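Local coordinates for putative endonuclease/exonuclease/phosphatase family protein (Bacteroides vulgatus ATCC 8482, PDB 3G6S) that probably hydrolyses phosphodiester bonds, perhaps as a nuclease acting on RNA, with a fold of the DNase I-like endonuclease/exonuclease/phosphatase family, at residues R26-H37 with E245-L255; T203-D211 with E218-I226. One frame throughout, in Å; residues are numbered along the deposited sequence.

Interaction 1: R26-H37 with E245-L255; sequences RKDRVCQFIKDH and EALLSDHNPQL
R29, on helix 27-36, turns its guanidinium side-on to the loop at A246 and L247 and offers two nitrogens to one backbone oxygen. NE lies 2.9 Å from L247 O, with an N-H...O angle of 152°, and NH2 is 3.1 Å from the same L247 O. L247 O sits in the guanidinium plane. NH2 meets a lone pair of that carbonyl, whereas NE arrives from above the carbonyl plane, so the shared acceptor is reached from two directions. A246 covers one face, its CA 3.7 Å above the R29 guanidinium plane and displaced toward the rim.

At the next loop residue, L248 O accepts from R26 NH1 at 2.9 Å. R26, just ahead of helix 27-36, also ties the loop to I11 O through NH1, N21 O through NE and R12 O through NH2.

The apolar half of the contact centres on F33. With CG anti to the backbone N (chi1 -178°), its ring reaches across to the loop. L248 comes in at about a right angle and forms an off-centre CH-pi contact, CD2 being 4.2 Å from the F33 centroid and 30° off the ring normal. P253 CG lies 3.8 Å from F33 CZ, and L255 CD2 meets the ring edge. H37 ND1 donates to F33 O, F33 CZ sits above the centre of the H37 ring, and H37 CD2 lies 3.6 Å from L255 CD1.

Segment 26-37 thus packs on L255 of strand 254-260 and on S249 and P253, which bracket D250 and H251 in a run consistent with the SDH signature of the DNase I-like active site.

Interaction 2: T203-D211 with E218-I226; sequences TGVDYTFHD and EDCEKIDFI
T208, C220 and F209 bury the most surface in this contact, in which the chain leaving edge strand 201-204 of one sheet crosses the chain entering strand 224-228 of the other, a junction between the two sheets of a DNase I-like sandwich. The touching parts run 105° apart, so they cross instead of pairing as strands.

The crossing point is marked by E221 O. T208 N donates to it at 3.1 Å with an N-H...O angle of 161°, approaching from above the carbonyl plane, and F209 N adds a weak bond to the same oxygen at 3.3 Å. F209 also packs its CB against I223 CD1, 4.1 Å away.

C220 lies against Y207. Its SG is 4.2 Å from the centroid of the Y207 ring, an oblique sulfur-aromatic contact, while C220 CB packs close to the CD2 side of that ring. Y207 CG sits between the backbone N and the carbonyl carbon (chi1 56°), which swings the ring across C220, and its OH is hydrogen-bonded to E242 OE2. Replacing Y207 with an alanine would probably leave C220 without its aromatic partner and E242 without the phenol, opening a gap beside the crossing. The C220 sulfur also touches H210, with H210 CB 3.9 Å from C220 SG.

T208 meets D224 at about a right angle. OG1 has one proton and two acceptors within reach, D224 and the backbone oxygen of N252, and its choice is not settled; T208 OG1 stands 2.6 Å from D224 OD1.

Overall arrangement
Along the chain the order is 26-37, 203-211, 218-226, 245-255, so both segments of interaction 2 fall between those of interaction 1. The two centres are about 15 Å apart, yet the contacts meet through 245-255: N252 N lies 2.8 Å from T208 O and D250 O 3.1 Å from H210 N, both probable hydrogen bonds. Both also reach the seven-stranded sheet, interaction 1 at strand 254-260 and interaction 2 at edge strand 201-204, while 218-226 enters the six-stranded sheet. H251 touches F209, I223 and D224, and D224 adjoins D172, a grouping consistent with the active-site end of a DNase I-like sandwich.

Interaction 1: R26-H37 with E245-L255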
loop_
_atom_site.group_PDB
_atom_site.type_symbol
_atom_site.label_atom_id
_atom_site.label_comp_id
_atom_site.label_asym_id
_atom_site.label_seq_id
_atom_site.Cartn_x
_atom_site.Cartn_y
_atom_site.Cartn_z
ATOM N N ARG A 26 7.118 -17.638 5.015
ATOM C CA ARG A 26 6.056 -16.696 5.328
ATOM C C ARG A 26 4.935 -16.714 4.302
ATOM O O ARG A 26 3.820 -16.270 4.589
ATOM C CB ARG A 26 6.654 -15.296 5.447
ATOM C CG ARG A 26 7.784 -15.258 6.463
ATOM C CD ARG A 26 8.317 -13.860 6.726
ATOM N NE ARG A 26 9.192 -13.353 5.666
ATOM C CZ ARG A 26 8.781 -12.635 4.625
ATOM N NH1 ARG A 26 7.494 -12.336 4.486
ATOM N NH2 ARG A 26 9.663 -12.185 3.745
ATOM N N LYS A 27 5.245 -17.241 3.117
ATOM C CA LYS A 27 4.300 -17.346 2.002
ATOM C C LYS A 27 2.882 -17.706 2.439
ATOM O O LYS A 27 1.953 -16.942 2.218
ATOM C CB LYS A 27 4.748 -18.419 1.003
ATOM C CG LYS A 27 6.094 -18.206 0.329
ATOM C CD LYS A 27 6.243 -19.128 -0.902
ATOM C CE LYS A 27 5.956 -20.598 -0.580
ATOM N NZ LYS A 27 5.786 -21.399 -1.818
ATOM N N ASP A 28 2.728 -18.888 3.034
ATOM C CA ASP A 28 1.426 -19.357 3.468
ATOM C C ASP A 28 0.807 -18.503 4.551
ATOM O O ASP A 28 -0.397 -18.225 4.510
ATOM C CB ASP A 28 1.518 -20.805 3.931
ATOM C CG ASP A 28 1.600 -21.780 2.766
ATOM O OD1 ASP A 28 2.450 -21.564 1.867
ATOM O OD2 ASP A 28 0.818 -22.760 2.742
ATOM N N ARG A 29 1.618 -18.084 5.520
ATOM C CA ARG A 29 1.123 -17.251 6.612
ATOM C C ARG A 29 0.505 -15.958 6.071
ATOM O O ARG A 29 -0.555 -15.543 6.530
ATOM C CB ARG A 29 2.264 -16.923 7.587
ATOM C CG ARG A 29 2.809 -18.120 8.346
ATOM C CD ARG A 29 3.468 -17.696 9.654
ATOM N NE ARG A 29 4.842 -17.226 9.497
ATOM C CZ ARG A 29 5.916 -18.009 9.569
ATOM N NH1 ARG A 29 5.776 -19.312 9.796
ATOM N NH2 ARG A 29 7.132 -17.488 9.426
ATOM N N VAL A 30 1.167 -15.334 5.093
ATOM C CA VAL A 30 0.675 -14.089 4.497
ATOM C C VAL A 30 -0.637 -14.285 3.722
ATOM O O VAL A 30 -1.588 -13.515 3.900
ATOM C CB VAL A 30 1.731 -13.449 3.556
ATOM C CG1 VAL A 30 1.165 -12.180 2.929
ATOM C CG2 VAL A 30 2.992 -13.110 4.346
ATOM N N CYS A 31 -0.687 -15.306 2.869
ATOM C CA CYS A 31 -1.903 -15.600 2.103
ATOM C C CYS A 31 -3.065 -15.883 3.056
ATOM O O CYS A 31 -4.179 -15.382 2.867
ATOM C CB CYS A 31 -1.723 -16.836 1.213
ATOM S SG CYS A 31 -0.498 -16.681 -0.100
ATOM N N GLN A 32 -2.799 -16.697 4.074
ATOM C CA GLN A 32 -3.823 -17.065 5.033
ATOM C C GLN A 32 -4.398 -15.840 5.725
ATOM O O GLN A 32 -5.611 -15.710 5.864
ATOM C CB GLN A 32 -3.261 -18.050 6.066
ATOM C CG GLN A 32 -4.339 -18.903 6.729
ATOM C CD GLN A 32 -5.208 -19.634 5.701
ATOM O OE1 GLN A 32 -4.709 -20.436 4.900
ATOM N NE2 GLN A 32 -6.512 -19.353 5.716
ATOM N N PHE A 33 -3.525 -14.940 6.155
ATOM C CA PHE A 33 -3.961 -13.719 6.834
ATOM C C PHE A 33 -4.969 -12.964 5.954
ATOM O O PHE A 33 -6.047 -12.574 6.411
ATOM C CB PHE A 33 -2.747 -12.832 7.118
ATOM C CG PHE A 33 -3.075 -11.578 7.856
ATOM C CD1 PHE A 33 -3.127 -11.566 9.240
ATOM C CD2 PHE A 33 -3.329 -10.400 7.163
ATOM C CE1 PHE A 33 -3.427 -10.394 9.928
ATOM C CE2 PHE A 33 -3.629 -9.220 7.841
ATOM C CZ PHE A 33 -3.678 -9.219 9.227
ATOM N N ILE A 34 -4.609 -12.781 4.685
ATOM C CA ILE A 34 -5.455 -12.090 3.719
ATOM C C ILE A 34 -6.837 -12.730 3.596
ATOM O O ILE A 34 -7.851 -12.043 3.739
ATOM C CB ILE A 34 -4.775 -12.054 2.333
ATOM C CG1 ILE A 34 -3.452 -11.284 2.438
ATOM C CG2 ILE A 34 -5.696 -11.404 1.303
ATOM C CD1 ILE A 34 -2.635 -11.266 1.152
ATOM N N LYS A 35 -6.892 -14.034 3.333
ATOM C CA LYS A 35 -8.189 -14.705 3.216
ATOM C C LYS A 35 -8.951 -14.706 4.543
ATOM O O LYS A 35 -10.160 -14.513 4.556
ATOM C CB LYS A 35 -8.021 -16.151 2.718
ATOM C CG LYS A 35 -7.598 -16.278 1.257
ATOM C CD LYS A 35 -6.172 -16.818 1.115
ATOM C CE LYS A 35 -6.121 -18.338 1.206
ATOM N NZ LYS A 35 -6.914 -18.982 0.116
ATOM N N ASP A 36 -8.245 -14.925 5.653
ATOM C CA ASP A 36 -8.869 -14.949 6.979
ATOM C C ASP A 36 -9.567 -13.624 7.309
ATOM O O ASP A 36 -10.732 -13.611 7.725
ATOM C CB ASP A 36 -7.833 -15.215 8.077
ATOM C CG ASP A 36 -7.455 -16.686 8.199
ATOM O OD1 ASP A 36 -7.869 -17.515 7.340
ATOM O OD2 ASP A 36 -6.726 -17.012 9.166
ATOM N N HIS A 37 -8.848 -12.512 7.150
ATOM C CA HIS A 37 -9.417 -11.209 7.448
ATOM C C HIS A 37 -10.287 -10.695 6.319
ATOM O O HIS A 37 -10.797 -9.578 6.381
ATOM C CB HIS A 37 -8.308 -10.210 7.761
ATOM C CG HIS A 37 -7.667 -10.431 9.096
ATOM N ND1 HIS A 37 -6.820 -11.486 9.347
ATOM C CD2 HIS A 37 -7.791 -9.757 10.265
ATOM C CE1 HIS A 37 -6.447 -11.457 10.616
ATOM N NE2 HIS A 37 -7.022 -10.418 11.194
ATOM N N GLU A 245 6.759 -16.037 16.774
ATOM C CA GLU A 245 6.819 -17.405 16.266
ATOM C C GLU A 245 6.376 -17.432 14.799
ATOM O O GLU A 245 7.158 -17.773 13.909
ATOM C CB GLU A 245 5.916 -18.332 17.093
ATOM C CG GLU A 245 6.232 -18.398 18.595
ATOM C CD GLU A 245 5.549 -17.299 19.411
ATOM O OE1 GLU A 245 5.897 -16.107 19.236
ATOM O OE2 GLU A 245 4.658 -17.633 20.228
ATOM N N ALA A 246 5.121 -17.067 14.554
ATOM C CA ALA A 246 4.569 -17.046 13.201
ATOM C C ALA A 246 4.618 -15.646 12.592
ATOM O O ALA A 246 3.584 -15.043 12.307
ATOM C CB ALA A 246 3.132 -17.554 13.223
ATOM N N LEU A 247 5.829 -15.142 12.389
ATOM C CA LEU A 247 6.037 -13.808 11.829
ATOM C C LEU A 247 5.623 -13.727 10.362
ATOM O O LEU A 247 5.974 -14.596 9.557
ATOM C CB LEU A 247 7.511 -13.423 11.976
ATOM C CG LEU A 247 7.847 -12.058 12.563
ATOM C CD1 LEU A 247 7.002 -11.784 13.786
ATOM C CD2 LEU A 247 9.321 -12.027 12.921
ATOM N N LEU A 248 4.872 -12.684 10.018
ATOM C CA LEU A 248 4.418 -12.498 8.639
ATOM C C LEU A 248 5.414 -11.690 7.814
ATOM O O LEU A 248 5.655 -11.976 6.637
ATOM C CB LEU A 248 3.063 -11.776 8.606
ATOM C CG LEU A 248 1.750 -12.567 8.631
ATOM C CD1 LEU A 248 1.733 -13.551 9.784
ATOM C CD2 LEU A 248 0.594 -11.584 8.760
ATOM N N SER A 249 6.013 -10.691 8.446
ATOM C CA SER A 249 6.935 -9.814 7.748
ATOM C C SER A 249 7.634 -8.941 8.769
ATOM O O SER A 249 7.321 -9.023 9.946
ATOM C CB SER A 249 6.124 -8.965 6.756
ATOM O OG SER A 249 6.681 -7.685 6.570
ATOM N N ASP A 250 8.593 -8.128 8.338
ATOM C CA ASP A 250 9.254 -7.236 9.280
ATOM C C ASP A 250 8.319 -6.052 9.539
ATOM O O ASP A 250 8.550 -5.248 10.440
ATOM C CB ASP A 250 10.609 -6.744 8.750
ATOM C CG ASP A 250 10.540 -6.256 7.326
ATOM O OD1 ASP A 250 9.437 -5.875 6.875
ATOM O OD2 ASP A 250 11.595 -6.244 6.652
ATOM N N HIS A 251 7.260 -5.959 8.738
ATOM C CA HIS A 251 6.261 -4.909 8.884
ATOM C C HIS A 251 4.938 -5.476 9.395
ATOM O O HIS A 251 4.693 -6.684 9.332
ATOM C CB HIS A 251 5.975 -4.226 7.548
ATOM C CG HIS A 251 6.991 -3.208 7.143
ATOM N ND1 HIS A 251 8.215 -3.545 6.607
ATOM C CD2 HIS A 251 6.939 -1.855 7.142
ATOM C CE1 HIS A 251 8.872 -2.444 6.289
ATOM N NE2 HIS A 251 8.120 -1.404 6.603
ATOM N N ASN A 252 4.091 -4.585 9.904
ATOM C CA ASN A 252 2.766 -4.957 10.369
ATOM C C ASN A 252 1.763 -4.360 9.377
ATOM O O ASN A 252 1.856 -3.198 9.011
ATOM C CB ASN A 252 2.483 -4.398 11.765
ATOM C CG ASN A 252 2.965 -5.321 12.882
ATOM O OD1 ASN A 252 3.219 -6.515 12.662
ATOM N ND2 ASN A 252 3.072 -4.777 14.092
ATOM N N PRO A 253 0.797 -5.154 8.912
ATOM C CA PRO A 253 -0.201 -4.644 7.964
ATOM C C PRO A 253 -1.170 -3.698 8.668
ATOM O O PRO A 253 -1.366 -3.789 9.885
ATOM C CB PRO A 253 -0.898 -5.913 7.494
ATOM C CG PRO A 253 -0.895 -6.742 8.760
ATOM C CD PRO A 253 0.514 -6.552 9.274
ATOM N N GLN A 254 -1.769 -2.786 7.908
ATOM C CA GLN A 254 -2.739 -1.856 8.478
ATOM C C GLN A 254 -4.085 -2.050 7.786
ATOM O O GLN A 254 -4.227 -1.729 6.604
ATOM C CB GLN A 254 -2.294 -0.405 8.289
ATOM C CG GLN A 254 -3.050 0.556 9.202
ATOM C CD GLN A 254 -3.049 2.006 8.722
ATOM O OE1 GLN A 254 -2.046 2.522 8.226
ATOM N NE2 GLN A 254 -4.183 2.673 8.890
ATOM N N LEU A 255 -5.072 -2.577 8.508
ATOM C CA LEU A 255 -6.391 -2.780 7.910
ATOM C C LEU A 255 -7.288 -1.568 8.132
ATOM O O LEU A 255 -7.089 -0.800 9.069
ATOM C CB LEU A 255 -7.075 -4.026 8.483
ATOM C CG LEU A 255 -6.246 -5.314 8.567
ATOM C CD1 LEU A 255 -7.183 -6.509 8.760
ATOM C CD2 LEU A 255 -5.431 -5.502 7.302
#

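Interaction 2: T203-D211 with E218-I226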
loop_
_atom_site.group_PDB
_atom_site.type_symbol
_atom_site.label_atom_id
_atom_site.label_comp_id
_atom_site.label_asym_id
_atom_site.label_seq_id
_atom_site.Cartn_x
_atom_site.Cartn_y
_atom_site.Cartn_z
ATOM N N THR A 203 -7.885 -0.542 16.737
ATOM C CA THR A 203 -7.452 -1.678 17.546
ATOM C C THR A 203 -6.086 -2.185 17.091
ATOM O O THR A 203 -5.682 -1.970 15.949
ATOM C CB THR A 203 -8.487 -2.831 17.486
ATOM O OG1 THR A 203 -8.633 -3.291 16.134
ATOM C CG2 THR A 203 -9.847 -2.341 17.996
ATOM N N GLY A 204 -5.372 -2.845 17.995
ATOM C CA GLY A 204 -4.060 -3.355 17.664
ATOM C C GLY A 204 -2.966 -2.450 18.189
ATOM O O GLY A 204 -3.185 -1.657 19.110
ATOM N N VAL A 205 -1.785 -2.571 17.592
ATOM C CA VAL A 205 -0.615 -1.790 17.979
ATOM C C VAL A 205 -0.567 -0.478 17.188
ATOM O O VAL A 205 -1.308 -0.313 16.217
ATOM C CB VAL A 205 0.669 -2.617 17.732
ATOM C CG1 VAL A 205 0.687 -3.824 18.663
ATOM C CG2 VAL A 205 0.717 -3.106 16.277
ATOM N N ASP A 206 0.293 0.452 17.601
ATOM C CA ASP A 206 0.399 1.747 16.921
ATOM C C ASP A 206 1.670 1.930 16.092
ATOM O O ASP A 206 1.997 3.043 15.681
ATOM C CB ASP A 206 0.271 2.902 17.932
ATOM C CG ASP A 206 1.244 2.782 19.090
ATOM O OD1 ASP A 206 2.431 2.463 18.852
ATOM O OD2 ASP A 206 0.827 3.024 20.246
ATOM N N TYR A 207 2.385 0.838 15.848
ATOM C CA TYR A 207 3.603 0.885 15.044
ATOM C C TYR A 207 3.469 -0.140 13.922
ATOM O O TYR A 207 2.736 -1.119 14.058
ATOM C CB TYR A 207 4.834 0.574 15.901
ATOM C CG TYR A 207 4.766 -0.746 16.634
ATOM C CD1 TYR A 207 4.069 -0.863 17.837
ATOM C CD2 TYR A 207 5.402 -1.882 16.125
ATOM C CE1 TYR A 207 4.012 -2.078 18.518
ATOM C CE2 TYR A 207 5.348 -3.097 16.798
ATOM C CZ TYR A 207 4.651 -3.184 17.993
ATOM O OH TYR A 207 4.591 -4.378 18.666
ATOM N N THR A 208 4.191 0.083 12.830
ATOM C CA THR A 208 4.117 -0.789 11.667
ATOM C C THR A 208 5.450 -1.432 11.253
ATOM O O THR A 208 5.508 -2.230 10.311
ATOM C CB THR A 208 3.511 -0.001 10.462
ATOM O OG1 THR A 208 3.386 -0.856 9.317
ATOM C CG2 THR A 208 4.395 1.166 10.095
ATOM N N PHE A 209 6.528 -1.086 11.944
ATOM C CA PHE A 209 7.824 -1.675 11.637
ATOM C C PHE A 209 8.502 -2.148 12.920
ATOM O O PHE A 209 8.630 -1.390 13.871
ATOM C CB PHE A 209 8.718 -0.671 10.923
ATOM C CG PHE A 209 10.008 -1.259 10.444
ATOM C CD1 PHE A 209 10.010 -2.238 9.448
ATOM C CD2 PHE A 209 11.220 -0.860 11.008
ATOM C CE1 PHE A 209 11.203 -2.819 9.022
ATOM C CE2 PHE A 209 12.424 -1.427 10.597
ATOM C CZ PHE A 209 12.422 -2.413 9.598
ATOM N N HIS A 210 8.938 -3.400 12.940
ATOM C CA HIS A 210 9.582 -3.967 14.118
ATOM C C HIS A 210 10.839 -4.758 13.750
ATOM O O HIS A 210 11.504 -5.313 14.623
ATOM C CB HIS A 210 8.584 -4.870 14.843
ATOM C CG HIS A 210 7.844 -5.796 13.926
ATOM N ND1 HIS A 210 8.451 -6.855 13.289
ATOM C CD2 HIS A 210 6.557 -5.787 13.503
ATOM C CE1 HIS A 210 7.571 -7.460 12.510
ATOM N NE2 HIS A 210 6.416 -6.832 12.621
ATOM N N ASP A 211 11.149 -4.805 12.456
ATOM C CA ASP A 211 12.320 -5.516 11.943
ATOM C C ASP A 211 12.349 -6.977 12.403
ATOM O O ASP A 211 13.356 -7.456 12.915
ATOM C CB ASP A 211 13.606 -4.787 12.371
ATOM C CG ASP A 211 14.863 -5.413 11.787
ATOM O OD1 ASP A 211 14.843 -5.833 10.610
ATOM O OD2 ASP A 211 15.889 -5.471 12.496
ATOM N N GLU A 218 8.248 -0.135 22.260
ATOM C CA GLU A 218 8.315 1.286 22.577
ATOM C C GLU A 218 9.134 2.108 21.590
ATOM O O GLU A 218 8.903 3.306 21.441
ATOM C CB GLU A 218 8.865 1.504 23.993
ATOM C CG GLU A 218 10.252 0.925 24.223
ATOM C CD GLU A 218 10.209 -0.472 24.816
ATOM O OE1 GLU A 218 9.487 -1.335 24.255
ATOM O OE2 GLU A 218 10.902 -0.707 25.837
ATOM N N ASP A 219 10.085 1.476 20.911
ATOM C CA ASP A 219 10.918 2.203 19.953
ATOM C C ASP A 219 10.497 2.018 18.503
ATOM O O ASP A 219 11.179 2.485 17.593
ATOM C CB ASP A 219 12.391 1.806 20.107
ATOM C CG ASP A 219 12.955 2.171 21.469
ATOM O OD1 ASP A 219 12.619 3.264 21.981
ATOM O OD2 ASP A 219 13.749 1.374 22.018
ATOM N N CYS A 220 9.380 1.338 18.281
ATOM C CA CYS A 220 8.903 1.116 16.923
ATOM C C CYS A 220 8.123 2.321 16.403
ATOM O O CYS A 220 7.455 3.030 17.162
ATOM C CB CYS A 220 8.026 -0.129 16.869
ATOM S SG CYS A 220 8.905 -1.674 17.109
ATOM N N GLU A 221 8.214 2.542 15.100
ATOM C CA GLU A 221 7.530 3.658 14.481
ATOM C C GLU A 221 6.518 3.194 13.448
ATOM O O GLU A 221 6.557 2.052 12.974
ATOM C CB GLU A 221 8.527 4.572 13.786
ATOM C CG GLU A 221 9.752 4.904 14.602
ATOM C CD GLU A 221 10.682 5.825 13.848
ATOM O OE1 GLU A 221 10.874 5.601 12.625
ATOM O OE2 GLU A 221 11.230 6.761 14.476
ATOM N N LYS A 222 5.614 4.104 13.103
ATOM C CA LYS A 222 4.587 3.843 12.105
ATOM C C LYS A 222 5.030 4.546 10.828
ATOM O O LYS A 222 5.095 5.769 10.790
ATOM C CB LYS A 222 3.241 4.404 12.575
ATOM C CG LYS A 222 2.143 4.331 11.532
ATOM C CD LYS A 222 0.786 4.578 12.163
ATOM C CE LYS A 222 -0.354 4.114 11.250
ATOM N NZ LYS A 222 -0.421 4.894 9.981
ATOM N N ILE A 223 5.350 3.777 9.794
ATOM C CA ILE A 223 5.790 4.360 8.536
ATOM C C ILE A 223 4.896 3.955 7.387
ATOM O O ILE A 223 5.156 4.311 6.238
ATOM C CB ILE A 223 7.229 3.957 8.193
ATOM C CG1 ILE A 223 7.330 2.439 8.056
ATOM C CG2 ILE A 223 8.167 4.458 9.285
ATOM C CD1 ILE A 223 8.727 1.945 7.769
ATOM N N ASP A 224 3.847 3.201 7.694
ATOM C CA ASP A 224 2.909 2.761 6.666
ATOM C C ASP A 224 1.585 3.465 6.891
ATOM O O ASP A 224 1.115 3.548 8.015
ATOM C CB ASP A 224 2.757 1.236 6.721
ATOM C CG ASP A 224 4.073 0.511 6.398
ATOM O OD1 ASP A 224 4.778 0.080 7.338
ATOM O OD2 ASP A 224 4.415 0.394 5.197
ATOM N N PHE A 225 0.979 3.983 5.830
ATOM C CA PHE A 225 -0.279 4.705 5.994
ATOM C C PHE A 225 -1.351 4.406 4.961
ATOM O O PHE A 225 -1.081 3.901 3.868
ATOM C CB PHE A 225 -0.035 6.222 5.959
ATOM C CG PHE A 225 0.990 6.704 6.937
ATOM C CD1 PHE A 225 0.602 7.284 8.146
ATOM C CD2 PHE A 225 2.351 6.588 6.643
ATOM C CE1 PHE A 225 1.557 7.748 9.055
ATOM C CE2 PHE A 225 3.318 7.044 7.536
ATOM C CZ PHE A 225 2.925 7.628 8.748
ATOM N N ILE A 226 -2.577 4.741 5.342
ATOM C CA ILE A 226 -3.728 4.617 4.474
ATOM C C ILE A 226 -4.360 6.011 4.427
ATOM O O ILE A 226 -4.830 6.529 5.447
ATOM C CB ILE A 226 -4.766 3.612 5.012
ATOM C CG1 ILE A 226 -4.160 2.211 5.033
ATOM C CG2 ILE A 226 -6.018 3.628 4.125
ATOM C CD1 ILE A 226 -5.118 1.115 5.512
#